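Local coordinates for plasmin and fibronectin-binding protein A (Streptococcus pneumoniae, PDB 4MR0) that acts as a surface adhesin and invasin, binding human fibronectin, plasmin, plasminogen and serum albumin, and contains a parallel beta-helix domain, at residues F246-S251 with H268-A273; I305-L310 with T347-H352. One frame throughout, in Å; residues are numbered along the deposited sequence.

Overall arrangement
Contacts 1 and 2 are successive steps along one parallel beta-helix: strand 246-249 pairs with 270-273, that strand with 306-308, and residues 305-306 with 349-350. Their centres lie 9 Å apart. The seam between them is backbone pairing, with I272 N 2.9 Å from Q306 O and E308 N 2.9 Å from I272 O, both probable hydrogen bonds. Isoleucines from both contacts face the core of the helix, whereas Q271 of contact 1 and Q306 and E308 of contact 2 turn to the other face and share one manganese ion, whose coordination G314 completes through its carbonyl oxygen. Where the ion binds, Q271 OE1 and Q306 OE1 stand 3.4 Å apart.

Contact 1 of 2, residues F246-S251 with H268-A273; sequences FAIGNS and HAIQIA. With MN (manganese (II) ion), chain G.
F246-G249 and I270-A273 run side by side as parallel strands, their axes 4.8 Å apart and only 4° from perfect alignment, with F246 opposite I270 and G249 opposite A273. Five backbone hydrogen bonds join the segments, F246 and I248 each using both N and O: F246 N reaches back to A269 O, F246 O takes Q271 N, and I248 N repeats the step on Q271 O; A273 N to I248 O is nearly straight, with 176° at the hydrogen. The pairing closes at N250 N on A273 O.

F246, I248, I270 and I272 share the core face. The F246 ring and the I270 side chain lie side by side and point the same way, CD2 of F246 meeting CG1 of I270 at 4.1 Å. I248 CD1 reaches across to both neighbours, 4.2 Å from I270 CG2 and 4.3 Å from I272 CG1. Beta-branched isoleucine suits an extended strand and fills the interior with methyl groups; I256 of the next face packs on F246, I248 and I270, and Y216 meets the F246 ring edge-to-face.

The other face carries A247, Q271 and A273, small residues flanking one long polar one. With CG anti to the carbonyl carbon (chi1 -70°) and the chain extended beyond it, Q271 brings OE1 to within 2.3 Å of the manganese ion. Its amide nitrogen is held separately: NE2 donates to Y317 OH and, at 3.1 Å, to a water that in turn donates to F246 O and H268 O. This fixes the rotation of the amide and leaves the oxygen for the metal. The manganese site is a feature of this protein; stacked parallel strands with aligned aliphatics inside are characteristic of the parallel beta-helix, consistent with the pectate lyase-like family.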
loop_
_atom_site.group_PDB
_atom_site.type_symbol
_atom_site.label_atom_id
_atom_site.label_comp_id
_atom_site.label_asym_id
_atom_site.label_seq_id
_atom_site.Cartn_x
_atom_site.Cartn_y
_atom_site.Cartn_z
ATOM N N PHE A 246 -11.058 5.814 6.199
ATOM C CA PHE A 246 -10.967 7.124 5.558
ATOM C C PHE A 246 -11.067 7.111 4.038
ATOM O O PHE A 246 -10.489 6.253 3.378
ATOM C CB PHE A 246 -9.628 7.792 5.915
ATOM C CG PHE A 246 -9.524 8.254 7.342
ATOM C CD1 PHE A 246 -10.011 9.500 7.721
ATOM C CD2 PHE A 246 -8.899 7.456 8.301
ATOM C CE1 PHE A 246 -9.877 9.952 9.036
ATOM C CE2 PHE A 246 -8.760 7.899 9.616
ATOM C CZ PHE A 246 -9.245 9.145 9.986
ATOM N N ALA A 247 -11.805 8.077 3.498
ATOM C CA ALA A 247 -11.921 8.261 2.055
ATOM C C ALA A 247 -11.533 9.729 1.891
ATOM O O ALA A 247 -12.344 10.633 2.097
ATOM C CB ALA A 247 -13.346 8.028 1.578
ATOM N N ILE A 248 -10.266 9.950 1.559
ATOM C CA ILE A 248 -9.708 11.282 1.386
ATOM C C ILE A 248 -9.627 11.621 -0.099
ATOM O O ILE A 248 -8.815 11.060 -0.827
ATOM C CB ILE A 248 -8.299 11.338 2.015
ATOM C CG1 ILE A 248 -8.390 10.959 3.502
ATOM C CG2 ILE A 248 -7.699 12.730 1.861
ATOM C CD1 ILE A 248 -7.059 10.668 4.133
ATOM N N GLY A 249 -10.476 12.538 -0.546
ATOM C CA GLY A 249 -10.465 12.902 -1.951
ATOM C C GLY A 249 -10.422 14.395 -2.195
ATOM O O GLY A 249 -11.091 15.164 -1.501
ATOM N N ASN A 250 -9.634 14.801 -3.186
ATOM C CA ASN A 250 -9.494 16.208 -3.542
ATOM C C ASN A 250 -9.127 17.035 -2.313
ATOM O O ASN A 250 -9.558 18.181 -2.171
ATOM C CB ASN A 250 -10.812 16.732 -4.147
ATOM C CG ASN A 250 -10.604 17.933 -5.070
ATOM O OD1 ASN A 250 -11.563 18.627 -5.443
ATOM N ND2 ASN A 250 -9.358 18.177 -5.447
ATOM N N SER A 251 -8.310 16.462 -1.435
ATOM C CA SER A 251 -7.918 17.164 -0.220
ATOM C C SER A 251 -6.468 17.649 -0.241
ATOM O O SER A 251 -5.669 17.241 -1.092
ATOM C CB SER A 251 -8.152 16.259 0.993
ATOM O OG SER A 251 -8.420 17.027 2.151
ATOM N N HIS A 268 -10.287 -1.072 2.006
ATOM C CA HIS A 268 -9.188 -0.130 2.165
ATOM C C HIS A 268 -9.379 0.631 3.467
ATOM O O HIS A 268 -10.407 1.275 3.654
ATOM C CB HIS A 268 -9.192 0.895 1.026
ATOM C CG HIS A 268 -9.232 0.289 -0.339
ATOM N ND1 HIS A 268 -8.189 -0.446 -0.859
ATOM C CD2 HIS A 268 -10.175 0.346 -1.309
ATOM C CE1 HIS A 268 -8.486 -0.810 -2.094
ATOM N NE2 HIS A 268 -9.685 -0.341 -2.391
ATOM N N ALA A 269 -8.404 0.563 4.363
ATOM C CA ALA A 269 -8.510 1.299 5.609
ATOM C C ALA A 269 -8.490 2.779 5.244
ATOM O O ALA A 269 -9.202 3.594 5.830
ATOM C CB ALA A 269 -7.342 0.970 6.524
ATOM N N ILE A 270 -7.674 3.114 4.250
ATOM C CA ILE A 270 -7.539 4.489 3.803
ATOM C C ILE A 270 -7.400 4.580 2.290
ATOM O O ILE A 270 -6.667 3.809 1.681
ATOM C CB ILE A 270 -6.280 5.152 4.416
ATOM C CG1 ILE A 270 -6.383 5.180 5.943
ATOM C CG2 ILE A 270 -6.108 6.570 3.859
ATOM C CD1 ILE A 270 -5.100 5.644 6.636
ATOM N N GLN A 271 -8.116 5.526 1.689
ATOM C CA GLN A 271 -8.013 5.777 0.253
ATOM C C GLN A 271 -7.659 7.249 0.119
ATOM O O GLN A 271 -8.350 8.114 0.652
ATOM C CB GLN A 271 -9.328 5.505 -0.483
ATOM C CG GLN A 271 -9.702 4.034 -0.571
ATOM C CD GLN A 271 -11.052 3.819 -1.233
ATOM O OE1 GLN A 271 -11.182 3.916 -2.454
ATOM N NE2 GLN A 271 -12.067 3.530 -0.424
ATOM N N ILE A 272 -6.568 7.518 -0.587
ATOM C CA ILE A 272 -6.089 8.875 -0.806
ATOM C C ILE A 272 -6.148 9.055 -2.308
ATOM O O ILE A 272 -5.349 8.467 -3.038
ATOM C CB ILE A 272 -4.627 9.015 -0.309
ATOM C CG1 ILE A 272 -4.564 8.697 1.186
ATOM C CG2 ILE A 272 -4.103 10.425 -0.580
ATOM C CD1 ILE A 272 -3.140 8.522 1.721
ATOM N N ALA A 273 -7.107 9.856 -2.759
ATOM C CA ALA A 273 -7.330 10.078 -4.184
ATOM C C ALA A 273 -7.326 11.549 -4.549
ATOM O O ALA A 273 -8.069 12.340 -3.968
ATOM C CB ALA A 273 -8.670 9.455 -4.593
HETATM MN MN MN G . -10.028 3.573 -4.423
HETATM O O HOH W 1 -11.213 3.530 2.566
#

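Contact 2 of 2, residues I305-L310 with T347-H352; sequences IQIEPL and TAIGTH. With MN (manganese (II) ion), chain G.
I305-I307 and A348-G350 make a short parallel backbone pairing between successive coils of the beta-helix, at a corner where the chain passes from one face to the next. Three hydrogen bonds hold it: I305 N to A348 O, G350 N to I305 O and I307 N to G350 O. After G350 the regular backbone pairing ends, though T351 and H352 still touch 305-310. Glycine suits this point because its backbone angles (149°/-155°) would press a CB against the preceding carbonyl oxygen.

Inside, I305 CB meets I349 CG1 at 4.2 Å and I307 CD1 touches I349 CG2 at 3.9 Å, with I331 and I366 of neighbouring strands packing around them. T351 sets CB 3.3 Å from I307 O, a buried carbonyl with no hydrogen-bond partner.

On the outer face, Q306 extends with CG anti to its nitrogen, reaching between metal and ring. Its NE2 lies 3.3 Å from H352 CE1, the amide and imidazole planes 20° apart, while H352 ND1 is hydrogen-bonded to OE2 of E303. OE1 of Q306 binds manganese at 2.2 Å, beside the bidentate carboxylate of E308, whose OE2 sits 2.3 Å from the ion and OE1 2.6 Å.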
loop_
_atom_site.group_PDB
_atom_site.type_symbol
_atom_site.label_atom_id
_atom_site.label_comp_id
_atom_site.label_asym_id
_atom_site.label_seq_id
_atom_site.Cartn_x
_atom_site.Cartn_y
_atom_site.Cartn_z
ATOM N N ILE A 305 -3.896 0.778 2.421
ATOM C CA ILE A 305 -3.728 2.197 2.150
ATOM C C ILE A 305 -3.538 2.306 0.645
ATOM O O ILE A 305 -2.489 1.944 0.110
ATOM C CB ILE A 305 -2.498 2.810 2.844
ATOM C CG1 ILE A 305 -2.654 2.728 4.367
ATOM C CG2 ILE A 305 -2.357 4.274 2.425
ATOM C CD1 ILE A 305 -1.456 3.284 5.135
ATOM N N GLN A 306 -4.569 2.782 -0.036
ATOM C CA GLN A 306 -4.513 2.941 -1.477
ATOM C C GLN A 306 -4.242 4.406 -1.791
ATOM O O GLN A 306 -4.850 5.302 -1.205
ATOM C CB GLN A 306 -5.843 2.496 -2.103
ATOM C CG GLN A 306 -5.916 2.653 -3.618
ATOM C CD GLN A 306 -7.248 2.193 -4.177
ATOM O OE1 GLN A 306 -8.296 2.431 -3.580
ATOM N NE2 GLN A 306 -7.214 1.537 -5.332
ATOM N N ILE A 307 -3.311 4.638 -2.707
ATOM C CA ILE A 307 -2.942 5.978 -3.136
ATOM C C ILE A 307 -3.250 5.940 -4.624
ATOM O O ILE A 307 -2.606 5.218 -5.387
ATOM C CB ILE A 307 -1.445 6.232 -2.892
ATOM C CG1 ILE A 307 -1.136 6.046 -1.403
ATOM C CG2 ILE A 307 -1.065 7.638 -3.359
ATOM C CD1 ILE A 307 0.357 5.983 -1.092
ATOM N N GLU A 308 -4.225 6.731 -5.047
ATOM C CA GLU A 308 -4.648 6.673 -6.433
ATOM C C GLU A 308 -5.070 8.015 -7.000
ATOM O O GLU A 308 -5.209 8.997 -6.273
ATOM C CB GLU A 308 -5.851 5.733 -6.502
ATOM C CG GLU A 308 -7.060 6.337 -5.762
ATOM C CD GLU A 308 -8.135 5.331 -5.408
ATOM O OE1 GLU A 308 -8.441 4.453 -6.243
ATOM O OE2 GLU A 308 -8.690 5.434 -4.291
ATOM N N PRO A 309 -5.247 8.075 -8.330
ATOM C CA PRO A 309 -5.682 9.329 -8.955
ATOM C C PRO A 309 -7.184 9.385 -8.684
ATOM O O PRO A 309 -7.781 8.378 -8.302
ATOM C CB PRO A 309 -5.338 9.129 -10.434
ATOM C CG PRO A 309 -5.402 7.640 -10.607
ATOM C CD PRO A 309 -4.746 7.127 -9.341
ATOM N N LEU A 310 -7.797 10.544 -8.879
ATOM C CA LEU A 310 -9.217 10.692 -8.595
ATOM C C LEU A 310 -10.142 10.423 -9.785
ATOM O O LEU A 310 -10.315 11.276 -10.664
ATOM C CB LEU A 310 -9.465 12.099 -8.026
ATOM C CG LEU A 310 -10.841 12.466 -7.465
ATOM C CD1 LEU A 310 -11.245 11.509 -6.355
ATOM C CD2 LEU A 310 -10.781 13.900 -6.929
ATOM N N THR A 347 -2.311 -6.492 1.003
ATOM C CA THR A 347 -1.339 -5.543 0.469
ATOM C C THR A 347 -1.426 -4.316 1.362
ATOM O O THR A 347 -2.494 -3.730 1.510
ATOM C CB THR A 347 -1.687 -5.143 -0.980
ATOM O OG1 THR A 347 -1.532 -6.280 -1.834
ATOM C CG2 THR A 347 -0.775 -4.026 -1.471
ATOM N N ALA A 348 -0.311 -3.925 1.969
ATOM C CA ALA A 348 -0.342 -2.771 2.860
ATOM C C ALA A 348 -0.547 -1.433 2.155
ATOM O O ALA A 348 -1.415 -0.647 2.545
ATOM C CB ALA A 348 0.937 -2.720 3.706
ATOM N N ILE A 349 0.234 -1.183 1.108
ATOM C CA ILE A 349 0.172 0.097 0.410
ATOM C C ILE A 349 0.320 -0.026 -1.096
ATOM O O ILE A 349 1.120 -0.827 -1.584
ATOM C CB ILE A 349 1.320 1.034 0.886
ATOM C CG1 ILE A 349 1.316 1.153 2.408
ATOM C CG2 ILE A 349 1.177 2.415 0.245
ATOM C CD1 ILE A 349 2.585 1.793 2.973
ATOM N N GLY A 350 -0.438 0.780 -1.836
ATOM C CA GLY A 350 -0.293 0.761 -3.280
ATOM C C GLY A 350 -1.557 1.084 -4.040
ATOM O O GLY A 350 -2.437 1.780 -3.544
ATOM N N THR A 351 -1.623 0.598 -5.271
ATOM C CA THR A 351 -2.799 0.776 -6.102
ATOM C C THR A 351 -2.695 -0.213 -7.256
ATOM O O THR A 351 -1.629 -0.790 -7.497
ATOM C CB THR A 351 -2.951 2.227 -6.611
ATOM O OG1 THR A 351 -4.288 2.406 -7.106
ATOM C CG2 THR A 351 -1.950 2.537 -7.711
ATOM N N HIS A 352 -3.795 -0.407 -7.971
ATOM C CA HIS A 352 -3.825 -1.398 -9.040
ATOM C C HIS A 352 -4.547 -0.922 -10.293
ATOM O O HIS A 352 -5.059 -1.745 -11.052
ATOM C CB HIS A 352 -4.568 -2.613 -8.519
ATOM C CG HIS A 352 -5.916 -2.269 -7.962
ATOM N ND1 HIS A 352 -6.096 -1.821 -6.670
ATOM C CD2 HIS A 352 -7.136 -2.219 -8.549
ATOM C CE1 HIS A 352 -7.367 -1.512 -6.485
ATOM N NE2 HIS A 352 -8.020 -1.743 -7.610
HETATM MN MN MN G . -10.028 3.573 -4.423
#